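Local coordinates for protein NADPH-flavin oxidoreductase (Helicobacter pylori, PDB 2H0U) that binds flavin mononucleotide at the interface of a nitroreductase-family dimer and probably uses NAD(P)H as the electron source for flavin-dependent reductions, at residues Val7-Gln10 / His11-Phe14; Ser26-Asp29 / Trp30-Leu33; Asn129-Arg132 / Ser133-Asp136; Gln141-Ile144 / Gln145-Asn148; Glu172-Leu175 / Glu176-Gly179. All blocks are in the same frame, centred on the assembly; numbering follows the deposited sequence.

Contact 1: residues Val7-Gln10 / His11-Phe14; sequences VALQ and HQRF. With FMN (flavin mononucleotide), chain B.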
# COMPACT_ATOMS: atom_id res chain seq x y z
N VAL A 7 -15.51 10.32 -3.91
CA VAL A 7 -16.12 9.05 -3.43
C VAL A 7 -16.59 8.18 -4.60
O VAL A 7 -16.32 6.96 -4.62
CB VAL A 7 -17.21 9.30 -2.33
CG1 VAL A 7 -17.86 7.98 -1.90
CG2 VAL A 7 -16.56 9.95 -1.10
N ALA A 8 -17.23 8.80 -5.60
CA ALA A 8 -17.64 8.05 -6.82
C ALA A 8 -16.51 7.25 -7.47
O ALA A 8 -16.69 6.10 -7.87
CB ALA A 8 -18.29 8.98 -7.84
N LEU A 9 -15.34 7.87 -7.57
CA LEU A 9 -14.17 7.20 -8.14
C LEU A 9 -13.81 5.90 -7.41
O LEU A 9 -13.28 4.96 -8.02
CB LEU A 9 -12.96 8.15 -8.11
CG LEU A 9 -11.81 7.68 -9.04
CD1 LEU A 9 -12.18 7.79 -10.50
CD2 LEU A 9 -10.47 8.42 -8.73
N GLN A 10 -14.05 5.87 -6.10
CA GLN A 10 -13.72 4.71 -5.30
C GLN A 10 -14.64 3.54 -5.63
O GLN A 10 -14.29 2.40 -5.34
CB GLN A 10 -13.82 5.02 -3.79
CG GLN A 10 -13.04 6.29 -3.35
CD GLN A 10 -11.59 6.36 -3.84
OE1 GLN A 10 -10.83 5.39 -3.73
NE2 GLN A 10 -11.22 7.52 -4.40
N HIS A 11 -15.81 3.83 -6.22
CA HIS A 11 -16.75 2.79 -6.68
C HIS A 11 -16.43 2.34 -8.11
O HIS A 11 -16.56 1.14 -8.45
CB HIS A 11 -18.18 3.29 -6.60
CG HIS A 11 -18.68 3.45 -5.20
ND1 HIS A 11 -19.36 2.45 -4.53
CD2 HIS A 11 -18.60 4.50 -4.35
CE1 HIS A 11 -19.69 2.89 -3.32
NE2 HIS A 11 -19.24 4.13 -3.20
N GLN A 12 -16.00 3.31 -8.93
CA GLN A 12 -15.47 3.03 -10.27
C GLN A 12 -14.26 2.09 -10.24
O GLN A 12 -14.13 1.22 -11.10
CB GLN A 12 -15.14 4.34 -11.00
CG GLN A 12 -14.62 4.17 -12.43
CD GLN A 12 -14.36 5.51 -13.13
OE1 GLN A 12 -15.05 6.50 -12.87
NE2 GLN A 12 -13.39 5.53 -14.06
N ARG A 13 -13.36 2.30 -9.28
CA ARG A 13 -12.19 1.43 -9.11
C ARG A 13 -12.72 0.14 -8.47
O ARG A 13 -13.19 0.17 -7.34
CB ARG A 13 -11.17 2.12 -8.17
CG ARG A 13 -9.67 1.64 -8.32
CD ARG A 13 -9.39 0.23 -7.73
NE ARG A 13 -10.13 0.03 -6.48
CZ ARG A 13 -10.57 -1.14 -6.03
NH1 ARG A 13 -10.29 -2.26 -6.68
NH2 ARG A 13 -11.32 -1.17 -4.92
N PHE A 14 -12.67 -0.98 -9.18
CA PHE A 14 -13.07 -2.25 -8.60
C PHE A 14 -12.14 -3.30 -9.17
O PHE A 14 -11.38 -3.04 -10.09
CB PHE A 14 -14.54 -2.58 -8.94
CG PHE A 14 -14.74 -3.09 -10.34
CD1 PHE A 14 -15.01 -4.44 -10.60
CD2 PHE A 14 -14.69 -2.19 -11.43
CE1 PHE A 14 -15.23 -4.88 -11.91
CE2 PHE A 14 -14.86 -2.64 -12.74
CZ PHE A 14 -15.13 -3.97 -12.99
N1 FMN B . -8.50 -10.95 -7.07
C2 FMN B . -8.27 -12.11 -7.81
O2 FMN B . -9.18 -12.57 -8.48
N3 FMN B . -7.07 -12.76 -7.75
C4 FMN B . -6.07 -12.28 -6.94
O4 FMN B . -4.95 -12.77 -7.01
C4A FMN B . -6.32 -11.12 -6.17
N5 FMN B . -5.33 -10.63 -5.35
C5A FMN B . -5.51 -9.44 -4.66
C6 FMN B . -4.44 -8.98 -3.86
C7 FMN B . -4.63 -7.78 -3.15
C7M FMN B . -3.40 -7.09 -2.62
C8 FMN B . -5.85 -7.08 -3.19
C8M FMN B . -5.91 -5.65 -2.65
C9 FMN B . -6.89 -7.56 -3.97
C9A FMN B . -6.72 -8.76 -4.70
N10 FMN B . -7.77 -9.28 -5.48
C10 FMN B . -7.53 -10.45 -6.24
C1' FMN B . -9.11 -8.61 -5.58
C2' FMN B . -9.88 -8.63 -4.25
O2' FMN B . -10.65 -9.80 -4.20
C3' FMN B . -10.77 -7.38 -4.24
O3' FMN B . -9.97 -6.21 -4.25
C4' FMN B . -11.67 -7.24 -3.02
O4' FMN B . -12.61 -8.30 -3.05
C5' FMN B . -12.42 -5.89 -2.93
O5' FMN B . -13.23 -5.78 -4.11
P FMN B . -13.03 -4.52 -5.09
O1P FMN B . -11.56 -4.48 -5.42
O2P FMN B . -13.88 -4.81 -6.33
O3P FMN B . -13.48 -3.25 -4.41
O HOH W 1 -12.12 1.61 -4.19
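Arg13 N closes the last turn of helix 3-12 by donating to Leu9 O at 2.9 Å, and the side chain that follows leaves the helix for the phosphate of FMN. Arg13 CB rests against Leu9 O. CG lies anti to the backbone N (chi1 -157°), and bends at the next two torsions swing CD and NE round toward the cofactor. The guanidinium takes the phosphate with two nitrogens: NH1 gives a straight bond to O1P of FMN (2.9 Å, 164°), while NH2 reaches O3P of FMN at 3.0 Å and makes a further, weak bond to O1P. O1P lies at the edge of the guanidinium, in its plane. A water 3.0 Å from Arg13 NH2 also lies within bonding distance of Gln10 O, which through this water probably helps to fix the turn of the guanidinium. This is the N-terminal arginine of the nitroreductase flavin site, where Lys204 and Arg206 bring further positive charge to the same cofactor, and Lys204 NZ also bonds Arg13 O. Phe14 CB touches O2P of FMN at 3.5 Å. One residue before Leu9, Ala8 O accepts from two amides: Gln12 N in the carbonyl plane, and His11 N from well above it with a bent N-H (140°). The His11 ring turns the edge bearing CD2 toward Val7 O, 3.4 Å away. Leu9 CD1 meets Gln12 OE1 at 3.9 Å, and Gln10 NE2 is held by Val6 O. Pro41 of the second subunit packs on Arg13.

Contact 2: residues Ser26-Asp29 / Trp30-Leu33; sequences SQKD and WEAL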
# COMPACT_ATOMS: atom_id res chain seq x y z
N SER A 26 -3.45 2.94 -24.41
CA SER A 26 -2.58 3.61 -25.37
C SER A 26 -1.17 3.75 -24.82
O SER A 26 -0.94 3.78 -23.58
CB SER A 26 -3.15 5.00 -25.70
OG SER A 26 -2.89 5.88 -24.61
N GLN A 27 -0.20 3.87 -25.73
CA GLN A 27 1.18 4.03 -25.31
C GLN A 27 1.35 5.18 -24.33
O GLN A 27 2.00 5.05 -23.30
CB GLN A 27 2.09 4.27 -26.52
CG GLN A 27 3.52 3.88 -26.21
CD GLN A 27 3.63 2.38 -25.90
OE1 GLN A 27 2.98 1.53 -26.54
NE2 GLN A 27 4.45 2.05 -24.90
N LYS A 28 0.72 6.31 -24.63
CA LYS A 28 0.88 7.48 -23.78
C LYS A 28 0.20 7.32 -22.41
O LYS A 28 0.80 7.72 -21.40
CB LYS A 28 0.41 8.73 -24.51
CG LYS A 28 1.56 9.31 -25.35
CD LYS A 28 1.00 10.06 -26.54
CE LYS A 28 0.78 11.52 -26.26
NZ LYS A 28 0.75 12.29 -27.57
N ASP A 29 -0.99 6.72 -22.37
CA ASP A 29 -1.66 6.46 -21.08
C ASP A 29 -0.80 5.50 -20.25
O ASP A 29 -0.67 5.68 -19.03
CB ASP A 29 -3.08 5.91 -21.24
CG ASP A 29 -4.11 6.98 -21.62
OD1 ASP A 29 -3.78 8.20 -21.60
OD2 ASP A 29 -5.26 6.59 -21.92
N TRP A 30 -0.24 4.47 -20.88
CA TRP A 30 0.57 3.51 -20.11
C TRP A 30 1.82 4.19 -19.53
O TRP A 30 2.18 3.96 -18.37
CB TRP A 30 0.89 2.22 -20.89
CG TRP A 30 1.65 1.29 -19.98
CD1 TRP A 30 3.00 0.96 -20.04
CD2 TRP A 30 1.13 0.65 -18.83
NE1 TRP A 30 3.32 0.11 -18.97
CE2 TRP A 30 2.20 -0.07 -18.21
CE3 TRP A 30 -0.16 0.62 -18.23
CZ2 TRP A 30 2.02 -0.82 -17.03
CZ3 TRP A 30 -0.33 -0.13 -17.05
CH2 TRP A 30 0.76 -0.82 -16.46
N GLU A 31 2.46 5.07 -20.30
CA GLU A 31 3.67 5.75 -19.85
C GLU A 31 3.30 6.63 -18.67
O GLU A 31 4.07 6.77 -17.73
CB GLU A 31 4.25 6.61 -21.00
CG GLU A 31 4.98 5.75 -22.04
CD GLU A 31 5.30 6.50 -23.33
OE1 GLU A 31 4.77 7.63 -23.55
OE2 GLU A 31 6.06 5.92 -24.15
N ALA A 32 2.11 7.23 -18.70
CA ALA A 32 1.69 8.06 -17.54
C ALA A 32 1.49 7.22 -16.29
O ALA A 32 1.89 7.63 -15.19
CB ALA A 32 0.41 8.83 -17.83
N LEU A 33 0.92 6.03 -16.44
CA LEU A 33 0.71 5.16 -15.27
C LEU A 33 2.04 4.69 -14.69
O LEU A 33 2.20 4.62 -13.48
CB LEU A 33 -0.23 3.97 -15.63
CG LEU A 33 -1.69 4.31 -15.91
CD1 LEU A 33 -2.46 3.08 -16.33
CD2 LEU A 33 -2.39 5.01 -14.70
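Four successive i to i+4 bonds carry the first two turns of helix 27-38, running from Trp30 N to Ser26 O (2.9 Å, nearly straight at 165°) through to Leu33 N to Asp29 O at 3.1 Å. Ser26 is the N-cap: its OG reaches forward to accept from Asp29 N at 3.1 Å. Gln27, Lys28 and Glu31 approach one another by van der Waals contact. Glu31 folds back along the helix, CG beside its own backbone N (chi1 -77°), which brings CG to 3.3 Å from Gln27 O; its carboxylate then passes between two neighbours, OE2 at 3.9 Å from Gln27 CG and OE1 at 4.0 Å from Lys28 CG. The amide of Gln27 and this carboxylate are turned 74° against each other. The helix belongs to the dimeric nitroreductase fold, and other flanks of it meet the partner chain: Asp29 OD1 makes a salt bridge to Arg3 of the second subunit, and Trp30 NE1 bonds Tyr213 OH of that same subunit. Trp30 sends its indole away from the turn to stack on His79 and meet Phe194 edge-to-face, with only CB left near Ser26 O. Ala32 CB lies 3.5 Å from Asp29 O and packs on Val7 of the second subunit. Leu33 CG meets Asp29 O at 3.6 Å, while its side chain packs on Ala152 and Ala153 of helix 131-155.

Contact 3: residues Asn129-Arg132 / Ser133-Asp136; sequences NSER and SLFD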
# COMPACT_ATOMS: atom_id res chain seq x y z
N ASN A 129 14.26 -7.22 11.94
CA ASN A 129 15.41 -7.97 12.45
C ASN A 129 15.69 -9.27 11.75
O ASN A 129 16.47 -10.10 12.24
CB ASN A 129 15.21 -8.27 13.92
CG ASN A 129 14.77 -7.07 14.71
OD1 ASN A 129 13.71 -7.10 15.32
ND2 ASN A 129 15.59 -6.02 14.73
N SER A 130 15.08 -9.48 10.59
CA SER A 130 15.29 -10.71 9.85
C SER A 130 15.22 -10.38 8.37
O SER A 130 14.67 -9.33 7.97
CB SER A 130 14.21 -11.74 10.21
OG SER A 130 12.96 -11.41 9.59
N GLU A 131 15.73 -11.26 7.54
CA GLU A 131 15.60 -11.02 6.10
C GLU A 131 14.12 -10.88 5.65
O GLU A 131 13.77 -9.97 4.88
CB GLU A 131 16.38 -12.08 5.31
CG GLU A 131 17.94 -11.80 5.33
CD GLU A 131 18.31 -10.29 5.00
OE1 GLU A 131 18.01 -9.79 3.87
OE2 GLU A 131 18.90 -9.61 5.91
N ARG A 132 13.25 -11.75 6.17
CA ARG A 132 11.83 -11.69 5.81
C ARG A 132 11.15 -10.40 6.27
O ARG A 132 10.39 -9.80 5.48
CB ARG A 132 11.10 -12.94 6.32
CG ARG A 132 9.57 -12.86 6.25
CD ARG A 132 9.12 -13.14 4.84
NE ARG A 132 7.67 -13.19 4.63
CZ ARG A 132 6.95 -14.32 4.57
NH1 ARG A 132 7.52 -15.50 4.81
NH2 ARG A 132 5.65 -14.26 4.31
N SER A 133 11.39 -9.96 7.51
CA SER A 133 10.75 -8.73 8.00
C SER A 133 11.21 -7.51 7.19
O SER A 133 10.39 -6.62 6.88
CB SER A 133 10.92 -8.58 9.54
OG SER A 133 12.27 -8.36 9.88
N LEU A 134 12.49 -7.50 6.81
CA LEU A 134 13.05 -6.40 5.98
C LEU A 134 12.41 -6.41 4.61
O LEU A 134 12.08 -5.35 4.06
CB LEU A 134 14.58 -6.57 5.81
CG LEU A 134 15.40 -6.07 7.03
CD1 LEU A 134 16.81 -6.64 6.94
CD2 LEU A 134 15.42 -4.53 7.17
N PHE A 135 12.32 -7.59 4.02
CA PHE A 135 11.68 -7.73 2.70
C PHE A 135 10.20 -7.29 2.75
O PHE A 135 9.74 -6.52 1.87
CB PHE A 135 11.78 -9.15 2.17
CG PHE A 135 11.00 -9.31 0.91
CD1 PHE A 135 11.50 -8.78 -0.27
CD2 PHE A 135 9.72 -9.80 0.95
CE1 PHE A 135 10.74 -8.85 -1.45
CE2 PHE A 135 8.96 -9.89 -0.23
CZ PHE A 135 9.47 -9.40 -1.42
N ASP A 136 9.46 -7.75 3.76
CA ASP A 136 8.04 -7.37 3.83
C ASP A 136 7.85 -5.87 4.07
O ASP A 136 6.85 -5.31 3.63
CB ASP A 136 7.27 -8.18 4.86
CG ASP A 136 6.96 -9.58 4.38
OD1 ASP A 136 6.89 -9.81 3.15
OD2 ASP A 136 6.77 -10.46 5.24
O HOH W 2 4.19 -11.35 5.15
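Two serines bond each other's backbone in both directions at the start of helix 131-155. Ser130 OG accepts from Ser133 N at 3.0 Å, almost straight (168°), and Ser133 OG accepts from Ser130 N at 3.1 Å with a more bent N-H. This reciprocal pair is a capping box. Both hydroxyls sit between their own backbone N and carbonyl carbon, which points Ser130 OG forward and Ser133 OG back, each at the other's amide. Leu134 N then takes up Ser130 O, Phe135 N bonds Glu131 O, and Asp136 N bonds Arg132 O at 2.8 Å. From within the box, Arg132 reaches Asp136 in an i to i+4 salt bridge. Arg132 bends at chi2, and its NE, rather than the terminal nitrogens, donates to Asp136 OD2 at 2.9 Å. Asp136 OD2 is met on its syn side but from out of the carboxylate plane, and the two flat groups stand 77° apart, so the carboxylate does not form a paired, coplanar bridge. A water donates to Asp136 OD2 at 2.7 Å and is held weakly by Arg132 NH2. OD2 is thus gripped twice. Leu134 CD1 meets Glu131 OE2 at 3.8 Å. The other charged ends reach across the dimer: Arg132 NH1 bonds Lys127 O, and Asp136 OD1 bridges Lys140, both of the second subunit. On its own chain, this helix start touches the loops carrying Lys87, Thr90 and Leu128, and Asn129 ND2 ties it back to Glu123 O of helix 113-125.

Contact 4: residues Gln141-Ile144 / Gln145-Asn148; sequences QTYI and QMAN. With FMN (flavin mononucleotide), chain C.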
# COMPACT_ATOMS: atom_id res chain seq x y z
N GLN A 141 5.91 -0.81 0.87
CA GLN A 141 6.09 0.41 0.08
C GLN A 141 5.55 0.17 -1.34
O GLN A 141 4.90 1.05 -1.91
CB GLN A 141 7.58 0.85 0.00
CG GLN A 141 8.35 0.78 1.38
CD GLN A 141 7.65 1.53 2.50
OE1 GLN A 141 7.28 2.69 2.36
NE2 GLN A 141 7.49 0.86 3.64
N THR A 142 5.81 -1.01 -1.89
CA THR A 142 5.28 -1.32 -3.22
C THR A 142 3.77 -1.37 -3.28
O THR A 142 3.18 -1.19 -4.35
CB THR A 142 5.81 -2.67 -3.83
OG1 THR A 142 5.33 -3.80 -3.07
CG2 THR A 142 7.33 -2.68 -3.95
N TYR A 143 3.12 -1.62 -2.15
CA TYR A 143 1.63 -1.63 -2.19
C TYR A 143 1.13 -0.20 -2.40
O TYR A 143 0.10 -0.01 -3.03
CB TYR A 143 1.02 -2.27 -0.94
CG TYR A 143 0.91 -3.81 -1.03
CD1 TYR A 143 2.05 -4.59 -1.26
CD2 TYR A 143 -0.33 -4.47 -0.93
CE1 TYR A 143 1.99 -6.01 -1.38
CE2 TYR A 143 -0.41 -5.89 -1.01
CZ TYR A 143 0.77 -6.63 -1.25
OH TYR A 143 0.78 -7.98 -1.36
N ILE A 144 1.83 0.79 -1.84
CA ILE A 144 1.53 2.22 -2.13
C ILE A 144 1.70 2.47 -3.64
O ILE A 144 0.84 3.06 -4.29
CB ILE A 144 2.43 3.19 -1.34
CG1 ILE A 144 2.27 2.94 0.15
CG2 ILE A 144 2.09 4.70 -1.72
CD1 ILE A 144 3.32 3.83 1.01
N GLN A 145 2.82 2.02 -4.17
CA GLN A 145 3.12 2.24 -5.59
C GLN A 145 2.00 1.64 -6.44
O GLN A 145 1.51 2.27 -7.37
CB GLN A 145 4.46 1.54 -5.90
CG GLN A 145 4.97 1.71 -7.29
CD GLN A 145 6.31 1.03 -7.48
OE1 GLN A 145 6.49 -0.15 -7.18
NE2 GLN A 145 7.26 1.79 -7.95
N MSE A 146 1.62 0.40 -6.15
CA MSE A 146 0.55 -0.27 -6.92
C MSE A 146 -0.80 0.41 -6.73
O MSE A 146 -1.55 0.63 -7.70
CB MSE A 146 0.47 -1.77 -6.51
CG MSE A 146 -0.75 -2.45 -7.10
SE MSE A 146 -1.02 -4.27 -6.44
CE MSE A 146 -1.58 -3.86 -4.60
N ALA A 147 -1.12 0.79 -5.48
CA ALA A 147 -2.38 1.52 -5.19
C ALA A 147 -2.49 2.82 -6.00
O ALA A 147 -3.54 3.13 -6.57
CB ALA A 147 -2.50 1.84 -3.64
N ASN A 148 -1.41 3.61 -6.00
CA ASN A 148 -1.40 4.86 -6.71
C ASN A 148 -1.68 4.63 -8.22
O ASN A 148 -2.44 5.40 -8.86
CB ASN A 148 -0.06 5.58 -6.50
CG ASN A 148 0.03 6.21 -5.13
OD1 ASN A 148 -0.89 6.03 -4.32
ND2 ASN A 148 1.09 6.97 -4.87
N1 FMN C . 8.23 11.35 6.77
C2 FMN C . 8.51 11.77 8.06
O2 FMN C . 8.95 12.90 8.23
N3 FMN C . 8.34 10.94 9.14
C4 FMN C . 7.90 9.65 8.95
O4 FMN C . 7.61 8.96 9.92
C4A FMN C . 7.66 9.21 7.63
N5 FMN C . 7.22 7.92 7.42
C5A FMN C . 6.88 7.49 6.15
C6 FMN C . 6.41 6.17 6.01
C7 FMN C . 6.07 5.73 4.72
C7M FMN C . 5.23 4.49 4.62
C8 FMN C . 6.22 6.55 3.59
C8M FMN C . 5.57 6.14 2.27
C9 FMN C . 6.69 7.85 3.75
C9A FMN C . 7.04 8.32 5.04
N10 FMN C . 7.53 9.61 5.22
C10 FMN C . 7.80 10.06 6.54
C1' FMN C . 7.74 10.57 4.08
C2' FMN C . 8.84 10.10 3.12
O2' FMN C . 10.07 10.63 3.56
C3' FMN C . 8.48 10.65 1.73
O3' FMN C . 7.26 10.08 1.29
C4' FMN C . 9.49 10.36 0.63
O4' FMN C . 10.69 11.05 0.94
C5' FMN C . 9.02 10.75 -0.79
O5' FMN C . 8.76 12.16 -0.77
P FMN C . 7.30 12.70 -1.17
O1P FMN C . 6.33 11.96 -0.30
O2P FMN C . 7.31 14.20 -0.86
O3P FMN C . 7.03 12.46 -2.63
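Apolar packing across this turn of helix 131-155 pairs Tyr143 with Met146, here selenomethionine: the two side chains run side by side in the same direction, and CE of Met146 reaches CD2 of Tyr143 at 3.9 Å, obliquely to the ring. The bend at chi3 of Met146 (71°) is what turns CE to that side. The CG2 methyl of Ile144 lies beside the amide of Asn148, 4.0 Å from ND2. Four backbone bonds hold the turn, among them Asn148 N to Ile144 O at 2.9 Å (168°). Ala147 CB lies close to Tyr143 O, at 3.2 Å. This long, buried helix runs through the nitroreductase dimer core, where Ala147 meets Ala147 of the second subunit. The flavin is touched through its dimethylbenzene edge: Ile144 CD1 lies 3.5 Å from C8M of FMN, and Gln141 OE1 lies 3.5 Å from its C7M. Polar ends are met by partners beyond the turn. Tyr143 OH bonds Glu164 of its own chain, Gln141 OE1 takes Ser43 N while Gln141 NE2 bonds Glu164 OE2 of the second subunit, Thr142 OG1 bonds both Ser139 O and Ser189 OG, and Gln145 NE2 gives to Gly37 O.

Contact 5: residues Glu172-Leu175 / Glu176-Gly179; sequences EAYL and EEKG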
# COMPACT_ATOMS: atom_id res chain seq x y z
N GLU A 172 9.25 -16.81 -8.68
CA GLU A 172 10.59 -16.27 -8.53
C GLU A 172 11.63 -17.19 -9.21
O GLU A 172 12.58 -16.70 -9.86
CB GLU A 172 10.92 -16.05 -7.07
CG GLU A 172 10.28 -14.77 -6.47
CD GLU A 172 10.59 -14.59 -5.02
OE1 GLU A 172 11.10 -15.53 -4.38
OE2 GLU A 172 10.29 -13.53 -4.46
N ALA A 173 11.44 -18.51 -9.11
CA ALA A 173 12.32 -19.46 -9.83
C ALA A 173 12.27 -19.18 -11.32
O ALA A 173 13.29 -19.18 -12.01
CB ALA A 173 11.92 -20.93 -9.54
N TYR A 174 11.06 -18.94 -11.81
CA TYR A 174 10.82 -18.69 -13.19
C TYR A 174 11.52 -17.44 -13.68
O TYR A 174 12.33 -17.49 -14.63
CB TYR A 174 9.33 -18.55 -13.45
CG TYR A 174 9.03 -18.35 -14.91
CD1 TYR A 174 9.18 -19.40 -15.81
CD2 TYR A 174 8.60 -17.11 -15.37
CE1 TYR A 174 8.91 -19.22 -17.16
CE2 TYR A 174 8.33 -16.92 -16.73
CZ TYR A 174 8.49 -17.98 -17.61
OH TYR A 174 8.22 -17.80 -18.95
N LEU A 175 11.22 -16.32 -13.02
CA LEU A 175 11.85 -15.04 -13.35
C LEU A 175 13.39 -15.11 -13.29
O LEU A 175 14.07 -14.56 -14.19
CB LEU A 175 11.31 -13.94 -12.43
CG LEU A 175 9.88 -13.46 -12.72
CD1 LEU A 175 9.42 -12.45 -11.67
CD2 LEU A 175 9.79 -12.83 -14.13
N GLU A 176 13.92 -15.79 -12.27
CA GLU A 176 15.36 -15.93 -12.08
C GLU A 176 15.94 -16.69 -13.28
O GLU A 176 16.98 -16.31 -13.84
CB GLU A 176 15.70 -16.63 -10.75
CG GLU A 176 17.18 -16.55 -10.31
CD GLU A 176 17.48 -17.37 -9.04
OE1 GLU A 176 16.83 -18.43 -8.80
OE2 GLU A 176 18.38 -16.96 -8.24
N GLU A 177 15.23 -17.74 -13.70
CA GLU A 177 15.66 -18.58 -14.80
C GLU A 177 15.73 -17.79 -16.11
O GLU A 177 16.67 -17.97 -16.88
CB GLU A 177 14.72 -19.80 -14.90
CG GLU A 177 14.77 -20.61 -16.19
CD GLU A 177 13.88 -21.84 -16.06
OE1 GLU A 177 12.64 -21.70 -16.25
OE2 GLU A 177 14.42 -22.93 -15.75
N LYS A 178 14.74 -16.92 -16.35
CA LYS A 178 14.70 -16.04 -17.52
C LYS A 178 15.64 -14.83 -17.44
O LYS A 178 15.80 -14.09 -18.42
CB LYS A 178 13.27 -15.57 -17.82
CG LYS A 178 12.25 -16.71 -18.05
CD LYS A 178 12.59 -17.56 -19.25
CE LYS A 178 11.46 -18.54 -19.59
NZ LYS A 178 11.84 -19.42 -20.74
N GLY A 179 16.25 -14.63 -16.27
CA GLY A 179 17.21 -13.57 -16.07
C GLY A 179 16.60 -12.21 -15.78
O GLY A 179 17.23 -11.20 -16.06
O HOH W 3 15.53 -20.19 -10.98
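Glu172 O accepts from Glu176 N at 2.9 Å, the first of three i to i+4 bonds in the last turns of helix 168-178, which ends in a Schellman motif at Gly179. The Glu172 carboxylate leads away from the turn, and OE2 is taken by Val188 N. Ala173 O has two partners: Glu177 N donates to it at 2.9 Å, and a water donates from 2.7 Å. The same water gives its other bond to Glu176 OE1 at 3.1 Å, linking the extended Glu176 chain to the backbone one turn earlier; Glu176 OE2 bonds Thr183 OG1. Tyr174 comes next. Its CG lies anti to the backbone N (chi1 -178°), which lays the ring along the helix toward the C-terminal end, where Lys178 passes over one face. Lys178 CG stands 4.2 Å from the centroid of the Tyr174 ring and 18° off its normal, a CH-pi contact, after a bend at chi2 that carries the chain across toward the phenol end. The Glu177 carboxylate comes near the same ring from another direction, its plane 77° from the ring's. Leu175 turns inward to pack on Leu181, and Ile216 of the second subunit also touches it. Gly179 has left the helix with positive phi, its N bonded to Glu176 O. Beyond the ring face, Lys178 CE reaches Tyr174 OH at 3.4 Å.

Contact 4 is the buried one, its centre about 3 Å from the centre of the chain, and contact 5 is its surface counterpart, centred about 20 Å from that point; contacts 1, 2 and 3 are partly buried. Contacts 3 and 4 lie on the same helix, 131-155, first as a charged, capped start and then as a buried middle of mixed apolar and uncharged polar side chains, several bonded elsewhere. Contacts 2 and 3 open helices with serine caps, whereas contacts 1 and 5 close them, one with an arginine for phosphate and the other with a glycine. Contacts 1 and 4 meet FMN at different ends, phosphate and dimethylbenzene edge, in separate copies of the cofactor.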